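Local coordinates for cupin 2, conserved barrel domain protein (Shewanella frigidimarina NCIMB 400, PDB 3D82) that is of unknown function but binds a nickel ion in a cupin-fold beta barrel, at residues 53-58 with 97-102. Residues are numbered along the deposited sequence; the frame is centred on the assembly and turned at random.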
ATOM      1  N   VAL D  53       3.081  -8.907  -0.145  1.00 54.13           N
ATOM      2  CA  VAL D  53       1.795  -8.232  -0.077  1.00 54.05           C
ATOM      3  C   VAL D  53       1.214  -7.992  -1.464  1.00 53.98           C
ATOM      4  O   VAL D  53       1.925  -7.580  -2.359  1.00 54.43           O
ATOM      5  CB  VAL D  53       1.907  -6.898   0.714  1.00 54.60           C
ATOM      6  CG1 VAL D  53       0.601  -6.046   0.600  1.00 51.02           C
ATOM      7  CG2 VAL D  53       2.229  -7.201   2.195  1.00 54.61           C
ATOM      8  N   PHE D  54      -0.077  -8.294  -1.617  1.00 53.05           N
ATOM      9  CA  PHE D  54      -0.860  -7.981  -2.804  1.00 54.06           C
ATOM     10  C   PHE D  54      -1.952  -6.997  -2.392  1.00 53.17           C
ATOM     11  O   PHE D  54      -2.659  -7.232  -1.407  1.00 52.41           O
ATOM     12  CB  PHE D  54      -1.567  -9.213  -3.365  1.00 55.51           C
ATOM     13  CG  PHE D  54      -0.673 -10.137  -4.101  1.00 56.37           C
ATOM     14  CD1 PHE D  54       0.127 -11.031  -3.402  1.00 59.01           C
ATOM     15  CD2 PHE D  54      -0.654 -10.153  -5.500  1.00 56.72           C
ATOM     16  CE1 PHE D  54       0.956 -11.901  -4.079  1.00 59.83           C
ATOM     17  CE2 PHE D  54       0.184 -11.020  -6.184  1.00 55.56           C
ATOM     18  CZ  PHE D  54       0.987 -11.898  -5.480  1.00 57.10           C
ATOM     19  N   ILE D  55      -2.070  -5.908  -3.139  1.00 52.10           N
ATOM     20  CA  ILE D  55      -3.140  -4.934  -2.959  1.00 51.28           C
ATOM     21  C   ILE D  55      -3.785  -4.833  -4.337  1.00 51.74           C
ATOM     22  O   ILE D  55      -3.089  -4.579  -5.327  1.00 50.68           O
ATOM     23  CB  ILE D  55      -2.625  -3.562  -2.513  1.00 52.22           C
ATOM     24  CG1 ILE D  55      -1.816  -3.673  -1.204  1.00 52.38           C
ATOM     25  CG2 ILE D  55      -3.788  -2.570  -2.330  1.00 50.58           C
ATOM     26  CD1 ILE D  55      -1.211  -2.349  -0.706  1.00 52.48           C
ATOM     27  N   VAL D  56      -5.091  -5.084  -4.406  1.00 51.83           N
ATOM     28  CA  VAL D  56      -5.835  -4.936  -5.660  1.00 52.49           C
ATOM     29  C   VAL D  56      -6.334  -3.489  -5.742  1.00 52.84           C
ATOM     30  O   VAL D  56      -6.960  -2.986  -4.803  1.00 54.04           O
ATOM     31  CB  VAL D  56      -6.971  -5.942  -5.769  1.00 53.05           C
ATOM     32  CG1 VAL D  56      -7.769  -5.726  -7.090  1.00 49.68           C
ATOM     33  CG2 VAL D  56      -6.391  -7.358  -5.676  1.00 51.42           C
HETATM   34  N   MSE D  57      -6.039  -2.845  -6.868  1.00 52.83           N
HETATM   35  CA  MSE D  57      -6.353  -1.432  -7.147  1.00 53.85           C
HETATM   36  C   MSE D  57      -7.595  -1.327  -8.031  1.00 54.05           C
HETATM   37  O   MSE D  57      -8.391  -0.415  -7.863  1.00 53.12           O
HETATM   38  CB  MSE D  57      -5.182  -0.760  -7.869  1.00 54.75           C
HETATM   39  CG  MSE D  57      -3.782  -1.103  -7.291  1.00 61.03           C
HETATM   40 SE   MSE D  57      -3.574  -0.515  -5.529  0.75 67.53          SE
HETATM   41  CE  MSE D  57      -3.219   1.243  -6.031  1.00 59.76           C
ATOM     42  N   GLU D  58      -7.719  -2.246  -8.992  1.00 54.29           N
ATOM     43  CA  GLU D  58      -8.852  -2.324  -9.897  1.00 54.79           C
ATOM     44  C   GLU D  58      -9.017  -3.768 -10.385  1.00 53.86           C
ATOM     45  O   GLU D  58      -8.020  -4.461 -10.669  1.00 52.77           O
ATOM     46  CB  GLU D  58      -8.646  -1.385 -11.080  1.00 55.25           C
ATOM     47  CG  GLU D  58      -9.882  -1.237 -12.001  1.00 59.25           C
ATOM     48  CD  GLU D  58      -9.689  -0.232 -13.129  1.00 57.99           C
ATOM     49  OE1 GLU D  58      -8.772   0.613 -13.076  1.00 68.19           O
ATOM     50  OE2 GLU D  58     -10.483  -0.279 -14.079  1.00 71.12           O
HETATM   51  N   MSE D  97      -0.838  -4.005  -6.919  1.00 51.53           N
HETATM   52  CA  MSE D  97       0.373  -3.487  -6.346  1.00 52.56           C
HETATM   53  C   MSE D  97       0.951  -4.579  -5.448  1.00 52.81           C
HETATM   54  O   MSE D  97       0.224  -5.188  -4.665  1.00 53.53           O
HETATM   55  CB  MSE D  97       0.163  -2.185  -5.553  1.00 50.93           C
HETATM   56  CG  MSE D  97       1.493  -1.631  -5.046  1.00 54.51           C
HETATM   57 SE   MSE D  97       1.484   0.223  -4.608  0.75 52.23          SE
HETATM   58  CE  MSE D  97       0.472   0.070  -3.013  1.00 52.45           C
ATOM     59  N   ILE D  98       2.242  -4.839  -5.618  1.00 53.23           N
ATOM     60  CA  ILE D  98       2.994  -5.809  -4.818  1.00 54.81           C
ATOM     61  C   ILE D  98       4.051  -5.050  -4.037  1.00 53.89           C
ATOM     62  O   ILE D  98       4.679  -4.135  -4.578  1.00 52.07           O
ATOM     63  CB  ILE D  98       3.682  -6.878  -5.677  1.00 55.46           C
ATOM     64  CG1 ILE D  98       2.662  -7.763  -6.380  1.00 58.40           C
ATOM     65  CG2 ILE D  98       4.576  -7.793  -4.833  1.00 55.38           C
ATOM     66  CD1 ILE D  98       3.338  -8.598  -7.528  1.00 57.63           C
ATOM     67  N   ILE D  99       4.218  -5.422  -2.763  1.00 54.16           N
ATOM     68  CA  ILE D  99       5.209  -4.820  -1.890  1.00 55.20           C
ATOM     69  C   ILE D  99       6.025  -5.960  -1.302  1.00 56.84           C
ATOM     70  O   ILE D  99       5.463  -6.922  -0.749  1.00 58.68           O
ATOM     71  CB  ILE D  99       4.588  -3.966  -0.757  1.00 55.93           C
ATOM     72  CG1 ILE D  99       3.540  -2.972  -1.299  1.00 57.05           C
ATOM     73  CG2 ILE D  99       5.710  -3.205   0.004  1.00 54.53           C
ATOM     74  CD1 ILE D  99       2.758  -2.241  -0.204  1.00 54.74           C
ATOM     75  N   GLU D 100       7.337  -5.862  -1.448  1.00 57.25           N
ATOM     76  CA  GLU D 100       8.264  -6.876  -0.959  1.00 59.68           C
ATOM     77  C   GLU D 100       9.702  -6.342  -1.006  1.00 58.18           C
ATOM     78  O   GLU D 100       9.958  -5.353  -1.716  1.00 58.89           O
ATOM     79  CB  GLU D 100       8.139  -8.157  -1.819  1.00 59.44           C
ATOM     80  CG  GLU D 100       8.503  -7.977  -3.319  1.00 59.80           C
ATOM     81  CD  GLU D 100       8.115  -9.206  -4.158  1.00 63.97           C
ATOM     82  OE1 GLU D 100       7.740 -10.258  -3.570  1.00 76.32           O
ATOM     83  OE2 GLU D 100       8.189  -9.116  -5.398  1.00 66.34           O
ATOM     84  N   PRO D 101      10.648  -7.011  -0.305  1.00 56.94           N
ATOM     85  CA  PRO D 101      12.042  -6.563  -0.317  1.00 57.43           C
ATOM     86  C   PRO D 101      12.628  -6.549  -1.710  1.00 58.49           C
ATOM     87  O   PRO D 101      12.159  -7.294  -2.577  1.00 58.60           O
ATOM     88  CB  PRO D 101      12.771  -7.630   0.517  1.00 57.22           C
ATOM     89  CG  PRO D 101      11.736  -8.203   1.376  1.00 57.62           C
ATOM     90  CD  PRO D 101      10.496  -8.209   0.540  1.00 56.72           C
ATOM     91  N   ARG D 102      13.616  -5.683  -1.912  1.00 60.14           N
ATOM     92  CA  ARG D 102      14.343  -5.603  -3.174  1.00 62.32           C
ATOM     93  C   ARG D 102      15.179  -6.877  -3.314  1.00 64.44           C
ATOM     94  O   ARG D 102      15.759  -7.389  -2.338  1.00 64.51           O
ATOM     95  CB  ARG D 102      15.244  -4.362  -3.231  1.00 61.69           C
ATOM     96  CG  ARG D 102      16.008  -4.258  -4.524  1.00 67.05           C
ATOM     97  CD  ARG D 102      16.586  -2.898  -4.749  1.00 70.91           C
ATOM     98  NE  ARG D 102      17.220  -2.794  -6.064  1.00 71.06           N
ATOM     99  CZ  ARG D 102      17.694  -1.664  -6.601  1.00 75.38           C
ATOM    100  NH1 ARG D 102      17.615  -0.491  -5.950  1.00 75.78           N
ATOM    101  NH2 ARG D 102      18.254  -1.696  -7.815  1.00 73.77           N
ATOM    102  OXT ARG D 102      15.259  -7.406  -4.424  1.00 67.09           O
TER
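Ile98 lays CG1 over one face of the Phe54 ring, offset toward the rim, 4.1 Å from Phe54 CE2. The two residues form a non-hydrogen-bonded antiparallel pair, and their side chains run side by side. With an alanine in place of Ile98, CG1 and CD1 are gone, and a gap would probably open beside Phe54 CE2. On the other face of the sheet, Ile55 CD1 touches Met97 CE at 3.7 Å and Ile99 CD1 at 4.0 Å. Met97 starts with CG anti to the backbone N (chi1 -176°), then bends at chi3, which brings CE alongside Ile55. Met57 SE meets Met97 CB at 4.1 Å, the two side chains crossing at an angle. Four backbone hydrogen bonds join the strands. Ile55 N to Met97 O and Met97 N to Ile55 O are both 2.8 Å. Val53 N to Ile99 O and Ile99 N to Val53 O are both 3.2 Å. Farther out, Leu61 and Ile63 pack on Phe54. Phe9 and Phe33 of the second subunit pack on Ile55 and Ile99 respectively, so that face meets the dimer partner. Met57 and Glu58 opposite Lys95 form a classic beta bulge. The ladder is an antiparallel strand pair of the cupin beta-barrel, with the Phe54 and Ile98 side chains turned to its interior.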